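Local atomic coordinates of ABC transporter periplasmic peptide-binding protein (Pseudoalteromonas, PDB entry 4QFN), a protein that probably captures dipeptides, here glycyl-glutamate, in the periplasm and delivers them to an ABC transporter for uptake into the cell. Residues P44-T49 with A138-F143; Y412-F417 with V429-A434; D436-D441 with G522-I527; L60-I65 with T210-Y215. One frame throughout, in Å; residues are numbered along the deposited sequence.

From the N terminus, the chain first lays down 44-49, the loop ahead of helix 50-60, and then 60-65 at the far end of that helix. Contact 1 closes at 138-143 while contact 4 is still open, and contact 4 closes later at 210-215, so the two cross; P44 touches Y61 between them. Contact 2 follows in series as a short loop joining helix 414-422 to strand 428-434. Two residues on, 436-441 opens contact 3, which closes some 80 residues later at 522-527. Contacts 1, 2 and 3 all touch the bound dipeptide, and T49 packs on W414. Contact 4 does not touch the dipeptide; it ties the end of helix 50-60 to strand 213-219.

Contact 1: residues P44-T49 with A138-F143; sequences PQVTTT and ANYPYF. With GLU (glutamic acid), chain D; GLY (glycine), chain C.
P141 and T48 form the tight end of this contact. The proline ring is tucked under the 44-49 loop, with CD 3.4 Å from V46 O and CG beside the CA of T47. T48 completes the fit: its CG2 stands 3.7 Å from the CB of Y142, the two side chains crossing at about a right angle. With chi1 at 54°, T48 sends that methyl into the helix start and swings OG1 the other way, where it donates to OE2 of the ligand glutamate over 2.7 Å. K457 also bonds to this hydroxyl. Between the backbones sits one water, donating to Q45 O (2.7 Å) and T47 O and accepting from Y142 N, so it satisfies an N-H in the first turn of helix 141-145. T47 OG1 receives T49 N in an ST turn just before helix 50-60. At the other end the outer side chains are looser: V46 CG1 only grazes Y140 CD1, obliquely at 4.2 Å, and N139 turns its amide away into solvent. The backbones nevertheless stay close there, through two CA-H...O contacts, Y140 CA to Q45 O (3.4 Å) and V46 CA to N139 O. Q45 runs alongside the Y140 ring, its amide reaching T121 and the tyrosine OH reaching H133. The 44-49 loop lines the peptide pocket of a periplasmic binding protein, and the start of helix 141-145 backs it from behind.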
# COMPACT_ATOMS: atom_id res chain seq x y z
N PRO A 44 -6.59 7.48 6.55
CA PRO A 44 -6.04 6.32 5.83
C PRO A 44 -7.08 5.62 4.97
O PRO A 44 -6.70 4.86 4.09
CB PRO A 44 -5.59 5.39 6.95
CG PRO A 44 -5.34 6.31 8.12
CD PRO A 44 -6.37 7.39 8.00
N GLN A 45 -8.37 5.86 5.21
CA GLN A 45 -9.42 5.18 4.47
C GLN A 45 -9.44 5.57 2.99
O GLN A 45 -9.93 4.83 2.15
CB GLN A 45 -10.80 5.48 5.06
CG GLN A 45 -11.10 4.86 6.41
CD GLN A 45 -12.47 5.28 6.92
OE1 GLN A 45 -12.95 6.37 6.60
NE2 GLN A 45 -13.11 4.41 7.70
N VAL A 46 -8.93 6.76 2.68
CA VAL A 46 -9.13 7.31 1.35
C VAL A 46 -7.95 7.15 0.39
O VAL A 46 -7.99 7.69 -0.72
CB VAL A 46 -9.55 8.79 1.41
CG1 VAL A 46 -10.72 8.96 2.36
CG2 VAL A 46 -8.40 9.66 1.81
N THR A 47 -6.92 6.41 0.78
CA THR A 47 -5.76 6.22 -0.09
C THR A 47 -5.12 4.84 0.11
O THR A 47 -5.32 4.21 1.15
CB THR A 47 -4.71 7.34 0.12
OG1 THR A 47 -3.62 7.18 -0.79
CG2 THR A 47 -4.17 7.30 1.54
N THR A 48 -4.37 4.37 -0.88
CA THR A 48 -3.56 3.17 -0.69
C THR A 48 -2.07 3.50 -0.80
O THR A 48 -1.22 2.62 -0.71
CB THR A 48 -3.91 2.05 -1.72
OG1 THR A 48 -3.82 2.58 -3.04
CG2 THR A 48 -5.32 1.55 -1.52
N THR A 49 -1.76 4.76 -1.03
CA THR A 49 -0.38 5.19 -1.27
C THR A 49 0.49 5.14 -0.01
O THR A 49 0.23 5.84 0.96
CB THR A 49 -0.36 6.62 -1.84
OG1 THR A 49 -1.23 6.69 -2.97
CG2 THR A 49 1.04 7.01 -2.26
N ALA A 138 -15.51 10.72 -1.61
CA ALA A 138 -16.39 9.55 -1.60
C ALA A 138 -15.70 8.31 -2.20
O ALA A 138 -16.37 7.45 -2.76
CB ALA A 138 -17.67 9.87 -2.37
N ASN A 139 -14.37 8.25 -2.08
CA ASN A 139 -13.56 7.13 -2.56
C ASN A 139 -12.82 6.44 -1.42
O ASN A 139 -12.13 7.09 -0.62
CB ASN A 139 -12.51 7.60 -3.57
CG ASN A 139 -13.09 7.90 -4.94
OD1 ASN A 139 -12.61 8.81 -5.64
ND2 ASN A 139 -14.12 7.15 -5.35
N TYR A 140 -12.92 5.12 -1.35
CA TYR A 140 -12.16 4.34 -0.36
C TYR A 140 -11.49 3.21 -1.13
O TYR A 140 -11.97 2.08 -1.17
CB TYR A 140 -13.07 3.81 0.76
CG TYR A 140 -13.98 4.88 1.32
CD1 TYR A 140 -13.49 5.85 2.19
CD2 TYR A 140 -15.32 4.94 0.95
CE1 TYR A 140 -14.32 6.85 2.69
CE2 TYR A 140 -16.16 5.93 1.45
CZ TYR A 140 -15.66 6.88 2.31
OH TYR A 140 -16.49 7.85 2.79
N PRO A 141 -10.36 3.54 -1.78
CA PRO A 141 -9.75 2.69 -2.80
C PRO A 141 -9.41 1.28 -2.35
O PRO A 141 -9.69 0.35 -3.11
CB PRO A 141 -8.52 3.48 -3.25
CG PRO A 141 -8.33 4.58 -2.25
CD PRO A 141 -9.66 4.83 -1.62
N TYR A 142 -8.86 1.09 -1.17
CA TYR A 142 -8.59 -0.28 -0.75
C TYR A 142 -9.88 -1.06 -0.54
O TYR A 142 -10.05 -2.20 -1.01
CB TYR A 142 -7.76 -0.38 0.54
CG TYR A 142 -7.46 -1.83 0.85
CD1 TYR A 142 -6.42 -2.51 0.21
CD2 TYR A 142 -8.24 -2.55 1.75
CE1 TYR A 142 -6.15 -3.83 0.47
CE2 TYR A 142 -7.98 -3.90 2.01
CZ TYR A 142 -6.93 -4.53 1.37
OH TYR A 142 -6.68 -5.86 1.62
N PHE A 143 -10.80 -0.45 0.20
CA PHE A 143 -11.99 -1.17 0.61
C PHE A 143 -12.93 -1.46 -0.56
O PHE A 143 -13.54 -2.53 -0.63
CB PHE A 143 -12.67 -0.44 1.78
CG PHE A 143 -11.87 -0.50 3.06
CD1 PHE A 143 -11.70 -1.71 3.72
CD2 PHE A 143 -11.27 0.64 3.58
CE1 PHE A 143 -10.95 -1.79 4.90
CE2 PHE A 143 -10.54 0.58 4.76
CZ PHE A 143 -10.37 -0.64 5.41
N GLU D . 0.92 1.25 -2.79
CA GLU D . 1.92 1.67 -3.76
C GLU D . 3.13 2.34 -3.12
O GLU D . 3.05 2.94 -2.05
CB GLU D . 1.31 2.58 -4.83
CG GLU D . 0.19 1.94 -5.62
CD GLU D . -1.20 2.27 -5.08
OE1 GLU D . -2.20 2.03 -5.79
OE2 GLU D . -1.29 2.80 -3.94
OXT GLU D . 4.22 2.30 -3.69
N GLY C . 0.28 -0.92 0.08
CA GLY C . -0.09 -0.21 -1.13
C GLY C . 1.09 0.18 -2.01
O GLY C . 2.14 -0.47 -1.99
O HOH W 1 -8.14 3.05 1.08

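Contact 2: residues Y412-F417 with V429-A434; sequences YEWNTF and VLLGWA. With GLY (glycine), chain C; GLU (glutamic acid), chain D.
Helix 414-422 is followed, after a short loop, by strand 428-434 in an alpha-beta unit, and F417 and W414 of the helix pack on V429 and L431 of the strand beside the dipeptide site. The strand is internal, with 372-378 parallel to it and 291-297 antiparallel. F417 is held with CG anti to its backbone N (chi1 -177°), which carries the ring out to the strand. Its CZ lies 3.9 Å from V429 CG2, and its CE1 meets L431 CD1 as the two side chains slide past each other in opposite directions. W414 presents an edge: CH2 comes within 4.3 Å of L431 CD2, while CZ2 lies near the ligand carboxylate oxygen OXT. L431 CD2 also touches the CB and CG of the ligand glutamate, so this leucine is shared between helix and peptide. E413, at the N-cap, accepts from the first N-H groups of the helix; its OE1 takes both the N and the OG1 of T416, and its OE2 takes N415 N from above the carboxylate plane. Further along the strand, W433 lays one indole face under the ligand glycine, whose CA is 3.4 Å above the ring plane, while the ligand's OE1 comes to the ring edge. With an alanine in place of W433, the glycine CA would probably lose the flat surface it rests on, and a gap open there. The last strand residue grips the ligand as an antiparallel neighbour would: A434 N donates to glycine O at 2.8 Å, 169° at the hydrogen, and A434 O accepts from glycine N.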
# COMPACT_ATOMS: atom_id res chain seq x y z
N TYR A 412 5.38 12.17 -13.52
CA TYR A 412 4.77 13.30 -12.82
C TYR A 412 5.04 13.20 -11.33
O TYR A 412 5.45 12.15 -10.85
CB TYR A 412 3.26 13.32 -13.03
CG TYR A 412 2.80 13.44 -14.46
CD1 TYR A 412 2.84 14.66 -15.13
CD2 TYR A 412 2.31 12.33 -15.14
CE1 TYR A 412 2.41 14.77 -16.44
CE2 TYR A 412 1.87 12.44 -16.46
CZ TYR A 412 1.93 13.66 -17.10
OH TYR A 412 1.51 13.78 -18.40
N GLU A 413 4.79 14.28 -10.61
CA GLU A 413 4.77 14.25 -9.15
C GLU A 413 4.01 13.01 -8.64
O GLU A 413 2.99 12.61 -9.20
CB GLU A 413 4.16 15.54 -8.60
CG GLU A 413 4.18 15.65 -7.08
CD GLU A 413 3.01 14.95 -6.42
OE1 GLU A 413 1.92 14.87 -7.05
OE2 GLU A 413 3.17 14.48 -5.27
N TRP A 414 4.53 12.41 -7.57
CA TRP A 414 4.06 11.11 -7.08
C TRP A 414 2.54 10.99 -6.95
O TRP A 414 1.95 10.08 -7.51
CB TRP A 414 4.74 10.79 -5.75
CG TRP A 414 4.41 9.47 -5.12
CD1 TRP A 414 4.13 9.25 -3.81
CD2 TRP A 414 4.37 8.18 -5.75
NE1 TRP A 414 3.90 7.92 -3.57
CE2 TRP A 414 4.05 7.24 -4.75
CE3 TRP A 414 4.57 7.73 -7.05
CZ2 TRP A 414 3.93 5.88 -5.02
CZ3 TRP A 414 4.44 6.40 -7.31
CH2 TRP A 414 4.12 5.48 -6.30
N ASN A 415 1.92 11.89 -6.20
CA ASN A 415 0.49 11.75 -5.97
C ASN A 415 -0.30 11.98 -7.27
O ASN A 415 -1.29 11.30 -7.51
CB ASN A 415 0.02 12.69 -4.84
CG ASN A 415 0.56 12.27 -3.47
OD1 ASN A 415 0.57 11.08 -3.13
ND2 ASN A 415 1.02 13.25 -2.68
N THR A 416 0.15 12.91 -8.09
CA THR A 416 -0.48 13.15 -9.38
C THR A 416 -0.34 11.91 -10.25
O THR A 416 -1.29 11.49 -10.94
CB THR A 416 0.19 14.33 -10.11
OG1 THR A 416 0.09 15.50 -9.29
CG2 THR A 416 -0.47 14.59 -11.46
N PHE A 417 0.86 11.34 -10.23
CA PHE A 417 1.16 10.12 -10.95
C PHE A 417 0.16 8.99 -10.60
O PHE A 417 -0.44 8.40 -11.49
CB PHE A 417 2.59 9.71 -10.62
CG PHE A 417 3.08 8.49 -11.35
CD1 PHE A 417 2.90 7.23 -10.80
CD2 PHE A 417 3.75 8.61 -12.55
CE1 PHE A 417 3.36 6.11 -11.45
CE2 PHE A 417 4.21 7.49 -13.22
CZ PHE A 417 4.01 6.24 -12.67
N VAL A 429 2.99 1.01 -17.48
CA VAL A 429 3.50 1.68 -16.30
C VAL A 429 4.38 0.77 -15.46
O VAL A 429 4.11 -0.43 -15.29
CB VAL A 429 2.34 2.26 -15.43
CG1 VAL A 429 1.31 1.19 -15.13
CG2 VAL A 429 2.87 2.85 -14.13
N LEU A 430 5.43 1.35 -14.91
CA LEU A 430 6.25 0.69 -13.93
C LEU A 430 5.68 1.06 -12.56
O LEU A 430 5.78 2.20 -12.13
CB LEU A 430 7.71 1.12 -14.06
CG LEU A 430 8.42 0.74 -15.35
CD1 LEU A 430 9.80 1.37 -15.42
CD2 LEU A 430 8.51 -0.77 -15.50
N LEU A 431 5.07 0.08 -11.91
CA LEU A 431 4.52 0.28 -10.59
C LEU A 431 4.71 -0.99 -9.78
O LEU A 431 5.62 -1.77 -10.04
CB LEU A 431 3.04 0.66 -10.65
CG LEU A 431 2.73 2.07 -10.16
CD1 LEU A 431 1.37 2.55 -10.65
CD2 LEU A 431 2.82 2.15 -8.64
N GLY A 432 3.84 -1.20 -8.80
CA GLY A 432 3.96 -2.36 -7.96
C GLY A 432 3.13 -2.25 -6.70
O GLY A 432 2.27 -1.39 -6.60
N TRP A 433 3.40 -3.13 -5.74
CA TRP A 433 2.58 -3.18 -4.56
C TRP A 433 3.41 -3.70 -3.41
O TRP A 433 4.11 -4.71 -3.54
CB TRP A 433 1.37 -4.07 -4.82
CG TRP A 433 0.31 -4.05 -3.76
CD1 TRP A 433 0.11 -4.99 -2.78
CD2 TRP A 433 -0.71 -3.07 -3.60
NE1 TRP A 433 -0.98 -4.64 -2.02
CE2 TRP A 433 -1.49 -3.46 -2.49
CE3 TRP A 433 -1.04 -1.88 -4.27
CZ2 TRP A 433 -2.59 -2.72 -2.05
CZ3 TRP A 433 -2.13 -1.14 -3.83
CH2 TRP A 433 -2.89 -1.57 -2.73
N ALA A 434 3.36 -2.99 -2.29
CA ALA A 434 3.94 -3.47 -1.05
C ALA A 434 2.78 -3.96 -0.21
O ALA A 434 1.86 -3.20 0.09
CB ALA A 434 4.68 -2.35 -0.32
N GLY C . 0.28 -0.92 0.08
CA GLY C . -0.09 -0.21 -1.13
C GLY C . 1.09 0.18 -2.01
O GLY C . 2.14 -0.47 -1.99
N GLU D . 0.92 1.25 -2.79
CA GLU D . 1.92 1.67 -3.76
C GLU D . 3.13 2.34 -3.12
O GLU D . 3.05 2.94 -2.05
CB GLU D . 1.31 2.58 -4.83
CG GLU D . 0.19 1.94 -5.62
CD GLU D . -1.20 2.27 -5.08
OE1 GLU D . -2.20 2.03 -5.79
OE2 GLU D . -1.29 2.80 -3.94
OXT GLU D . 4.22 2.30 -3.69

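Contact 3: residues D436-D441 with G522-I527; sequences DTPDPD and GPFGAI. With GLY (glycine), chain C.
F524 meets P438 face-on, and its ring is best traced outward from the backbone. CB lies 4.0 Å from T437 N, just across from the D436-T437 peptide. CG follows between the backbone N and the carbonyl carbon, chi1 49°, a setting that folds the ring back over the 436-441 loop. CD1 then comes to 3.7 Å from D436 O, while CD2 sits over the CD of P438. Farther out, CE2 makes the closest approach to the proline, 3.6 Å to its CD, with P438 CG only slightly beyond. CE1 and CZ also have the proline CD beneath them, because that carbon sits almost under the ring centre: it is 3.6 Å from the centroid and 12° off the normal, a clear CH-pi contact. I67 of strand 65-67 touches both side chains. G525, running on from the phenylalanine with a positive phi, brings its N within 3.9 Å of the CA of D436. The loop it packs on is stiffened from within: T437 OG1 accepts from D439 N in an ST turn, and D439 OD1 accepts from D441 N at the entry to helix 441-448 while pairing with R483. D436 itself turns its side chain from the phenylalanine to the ligand, OD1 taking the glycine N at 2.7 Å. That carboxylate probably balances the charge of the peptide's amino end, an aspartate anchor for the ligand N terminus as in the dipeptide- and oligopeptide-binding proteins of solute-binding family 5.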
# COMPACT_ATOMS: atom_id res chain seq x y z
N ASP A 436 0.07 -5.11 2.44
CA ASP A 436 -0.38 -4.56 3.71
C ASP A 436 -0.57 -5.68 4.75
O ASP A 436 -0.63 -5.42 5.94
CB ASP A 436 -1.70 -3.80 3.51
CG ASP A 436 -1.70 -2.96 2.22
OD1 ASP A 436 -1.01 -1.92 2.18
OD2 ASP A 436 -2.40 -3.35 1.26
N THR A 437 -0.68 -6.92 4.28
CA THR A 437 -0.84 -8.09 5.15
C THR A 437 -0.11 -9.25 4.50
O THR A 437 0.28 -9.15 3.33
CB THR A 437 -2.32 -8.52 5.31
OG1 THR A 437 -2.76 -9.18 4.12
CG2 THR A 437 -3.21 -7.33 5.58
N PRO A 438 0.09 -10.35 5.24
CA PRO A 438 0.67 -11.55 4.64
C PRO A 438 -0.40 -12.45 4.02
O PRO A 438 -0.12 -13.61 3.73
CB PRO A 438 1.34 -12.26 5.84
CG PRO A 438 0.47 -11.86 7.00
CD PRO A 438 0.02 -10.44 6.72
N ASP A 439 -1.61 -11.93 3.81
CA ASP A 439 -2.64 -12.69 3.11
C ASP A 439 -2.54 -12.51 1.61
O ASP A 439 -2.61 -11.38 1.12
CB ASP A 439 -4.03 -12.27 3.55
CG ASP A 439 -5.09 -13.23 3.06
OD1 ASP A 439 -5.43 -13.18 1.86
OD2 ASP A 439 -5.54 -14.06 3.88
N PRO A 440 -2.40 -13.62 0.87
CA PRO A 440 -2.07 -13.53 -0.56
C PRO A 440 -3.11 -12.75 -1.36
O PRO A 440 -2.80 -12.19 -2.41
CB PRO A 440 -2.02 -15.00 -1.01
CG PRO A 440 -1.73 -15.77 0.26
CD PRO A 440 -2.46 -15.01 1.34
N ASP A 441 -4.34 -12.72 -0.88
CA ASP A 441 -5.38 -11.99 -1.56
C ASP A 441 -5.01 -10.51 -1.73
O ASP A 441 -5.44 -9.84 -2.67
CB ASP A 441 -6.72 -12.11 -0.81
CG ASP A 441 -7.80 -11.26 -1.44
OD1 ASP A 441 -8.41 -11.71 -2.43
OD2 ASP A 441 -8.02 -10.12 -0.98
N GLY A 522 8.96 -4.02 9.14
CA GLY A 522 8.49 -5.38 8.95
C GLY A 522 8.30 -5.81 7.51
O GLY A 522 8.55 -5.06 6.57
N PRO A 523 7.86 -7.05 7.32
CA PRO A 523 7.67 -7.68 6.01
C PRO A 523 6.35 -7.30 5.33
O PRO A 523 6.12 -7.71 4.19
CB PRO A 523 7.68 -9.18 6.34
CG PRO A 523 7.25 -9.26 7.79
CD PRO A 523 7.72 -8.01 8.44
N PHE A 524 5.49 -6.56 6.02
CA PHE A 524 4.29 -5.99 5.41
C PHE A 524 3.82 -4.76 6.18
O PHE A 524 4.19 -4.56 7.33
CB PHE A 524 3.16 -7.03 5.35
CG PHE A 524 2.93 -7.74 6.66
CD1 PHE A 524 2.21 -7.14 7.68
CD2 PHE A 524 3.43 -9.02 6.86
CE1 PHE A 524 2.01 -7.79 8.87
CE2 PHE A 524 3.23 -9.67 8.06
CZ PHE A 524 2.53 -9.05 9.07
N GLY A 525 3.02 -3.93 5.53
CA GLY A 525 2.39 -2.81 6.21
C GLY A 525 3.27 -1.60 6.34
O GLY A 525 4.48 -1.65 6.06
N ALA A 526 2.67 -0.50 6.78
CA ALA A 526 3.35 0.79 6.82
C ALA A 526 4.33 0.90 7.99
O ALA A 526 4.28 0.12 8.93
CB ALA A 526 2.33 1.91 6.88
N ILE A 527 5.21 1.87 7.90
CA ILE A 527 6.15 2.19 8.96
C ILE A 527 5.42 2.67 10.21
O ILE A 527 4.36 3.29 10.11
CB ILE A 527 7.09 3.32 8.49
CG1 ILE A 527 8.30 2.73 7.77
CG2 ILE A 527 7.57 4.14 9.66
CD1 ILE A 527 8.02 2.28 6.39
N GLY C . 0.28 -0.92 0.08
CA GLY C . -0.09 -0.21 -1.13
C GLY C . 1.09 0.18 -2.01
O GLY C . 2.14 -0.47 -1.99

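Contact 4: residues L60-I65 with T210-Y215; sequences LYDRLI and TGPYIY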
# COMPACT_ATOMS: atom_id res chain seq x y z
N LEU A 60 -1.14 8.49 14.21
CA LEU A 60 -2.36 9.15 14.72
C LEU A 60 -3.46 8.21 15.20
O LEU A 60 -4.33 8.61 15.98
CB LEU A 60 -2.95 10.08 13.66
CG LEU A 60 -2.04 11.15 13.08
CD1 LEU A 60 -2.77 11.86 11.94
CD2 LEU A 60 -1.66 12.11 14.18
N TYR A 61 -3.43 6.96 14.76
CA TYR A 61 -4.55 6.05 14.96
C TYR A 61 -4.16 4.70 15.55
O TYR A 61 -2.98 4.35 15.66
CB TYR A 61 -5.24 5.80 13.62
CG TYR A 61 -5.80 7.04 12.96
CD1 TYR A 61 -7.01 7.61 13.39
CD2 TYR A 61 -5.13 7.64 11.89
CE1 TYR A 61 -7.54 8.74 12.76
CE2 TYR A 61 -5.65 8.77 11.25
CZ TYR A 61 -6.84 9.32 11.69
OH TYR A 61 -7.33 10.45 11.05
N ASP A 62 -5.18 3.94 15.94
CA ASP A 62 -5.02 2.51 16.14
C ASP A 62 -6.09 1.79 15.36
O ASP A 62 -7.12 2.37 15.02
CB ASP A 62 -5.13 2.13 17.62
CG ASP A 62 -4.13 2.87 18.49
OD1 ASP A 62 -2.93 2.54 18.44
OD2 ASP A 62 -4.55 3.80 19.21
N ARG A 63 -5.84 0.50 15.10
CA ARG A 63 -6.81 -0.41 14.52
C ARG A 63 -7.51 -1.26 15.58
O ARG A 63 -7.19 -1.16 16.77
CB ARG A 63 -6.08 -1.34 13.57
CG ARG A 63 -5.47 -0.63 12.39
CD ARG A 63 -4.37 -1.48 11.77
NE ARG A 63 -3.19 -1.48 12.63
CZ ARG A 63 -2.08 -2.17 12.38
NH1 ARG A 63 -1.99 -2.94 11.29
NH2 ARG A 63 -1.05 -2.09 13.22
N LEU A 64 -8.45 -2.09 15.16
CA LEU A 64 -9.07 -3.06 16.07
C LEU A 64 -8.09 -4.19 16.37
O LEU A 64 -8.00 -4.68 17.50
CB LEU A 64 -10.33 -3.66 15.45
CG LEU A 64 -11.59 -2.84 15.19
CD1 LEU A 64 -12.65 -3.75 14.58
CD2 LEU A 64 -12.12 -2.19 16.45
N ILE A 65 -7.35 -4.62 15.34
CA ILE A 65 -6.38 -5.69 15.46
C ILE A 65 -5.22 -5.43 14.50
O ILE A 65 -5.35 -4.68 13.52
CB ILE A 65 -7.00 -7.07 15.13
CG1 ILE A 65 -7.56 -7.09 13.71
CG2 ILE A 65 -8.13 -7.43 16.10
CD1 ILE A 65 -8.14 -8.42 13.33
N THR A 210 -6.93 7.76 18.23
CA THR A 210 -6.52 7.34 19.55
C THR A 210 -5.04 6.97 19.59
O THR A 210 -4.59 6.39 20.58
CB THR A 210 -7.29 6.09 19.99
OG1 THR A 210 -7.04 5.03 19.07
CG2 THR A 210 -8.77 6.37 20.05
N GLY A 211 -4.30 7.29 18.53
CA GLY A 211 -2.91 6.85 18.40
C GLY A 211 -1.90 7.63 19.23
O GLY A 211 -2.25 8.58 19.93
N PRO A 212 -0.62 7.23 19.16
CA PRO A 212 0.46 7.76 20.00
C PRO A 212 0.82 9.24 19.78
O PRO A 212 1.45 9.84 20.66
CB PRO A 212 1.66 6.87 19.65
CG PRO A 212 1.30 6.23 18.30
CD PRO A 212 -0.19 6.08 18.34
N TYR A 213 0.45 9.80 18.64
CA TYR A 213 0.70 11.22 18.39
C TYR A 213 -0.56 11.93 17.92
O TYR A 213 -1.55 11.30 17.55
CB TYR A 213 1.82 11.42 17.37
CG TYR A 213 3.09 10.69 17.73
CD1 TYR A 213 4.03 11.26 18.59
CD2 TYR A 213 3.34 9.43 17.23
CE1 TYR A 213 5.20 10.59 18.91
CE2 TYR A 213 4.49 8.75 17.54
CZ TYR A 213 5.42 9.33 18.38
OH TYR A 213 6.56 8.63 18.68
N ILE A 214 -0.51 13.26 17.95
CA ILE A 214 -1.67 14.10 17.71
C ILE A 214 -1.27 15.13 16.68
O ILE A 214 -0.15 15.64 16.71
CB ILE A 214 -2.07 14.86 18.99
CG1 ILE A 214 -2.39 13.89 20.12
CG2 ILE A 214 -3.23 15.79 18.72
CD1 ILE A 214 -2.63 14.59 21.45
N TYR A 215 -2.19 15.44 15.78
CA TYR A 215 -1.98 16.44 14.75
C TYR A 215 -1.77 17.82 15.36
O TYR A 215 -2.59 18.29 16.15
CB TYR A 215 -3.21 16.47 13.85
CG TYR A 215 -3.20 17.55 12.78
CD1 TYR A 215 -3.55 18.87 13.07
CD2 TYR A 215 -2.88 17.23 11.46
CE1 TYR A 215 -3.55 19.85 12.07
CE2 TYR A 215 -2.89 18.19 10.46
CZ TYR A 215 -3.23 19.49 10.77
OH TYR A 215 -3.22 20.41 9.77
O HOH W 2 -7.70 5.69 16.42
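Y61 lies against G211 through its backbone, Y61 N 3.7 Å from G211 CA, while its CB points away from 210-215 and water 2 lies at the ring edge, in the ring plane. The ring's far end is fixed by F42, whose O bonds the tyrosine OH. The other flat group is the D62 carboxylate. Its OD2 takes T210 OG1 on the anti lone pair at 2.8 Å and also receives W233 NE1, whereas OD1 is bonded to Y232 OH. T210 O sits 2.9 Å from the same OD2, acceptor against acceptor, an unfavourable approach that the donors T210 OG1, W233 NE1 and Y232 OH probably offset. Putting an alanine at D62 would take away the carboxylate, and T210 OG1, W233 NE1 and Y232 OH would probably each lose a partner there. Water 2 stitches the backbones next to it, accepting from both D62 N and T210 N. G211 N donates to L60 O at 2.9 Å from well above the carbonyl plane, a bent link at the point where the chain leaves helix 50-60. A side chain at G211 would run into the L60-Y61 peptide, and the glycine lets the chains approach this closely. L60 doubles back, chi1 -55°, to set CD2 3.5 Å from Y213 O and beside Y215 N, with F226 of the next strand also against it. The contact joins the helix exit that feeds the five-stranded sheet to the hairpin strand 213-219, consistent with the boundary between the two parts of domain I in DppA-like binding proteins.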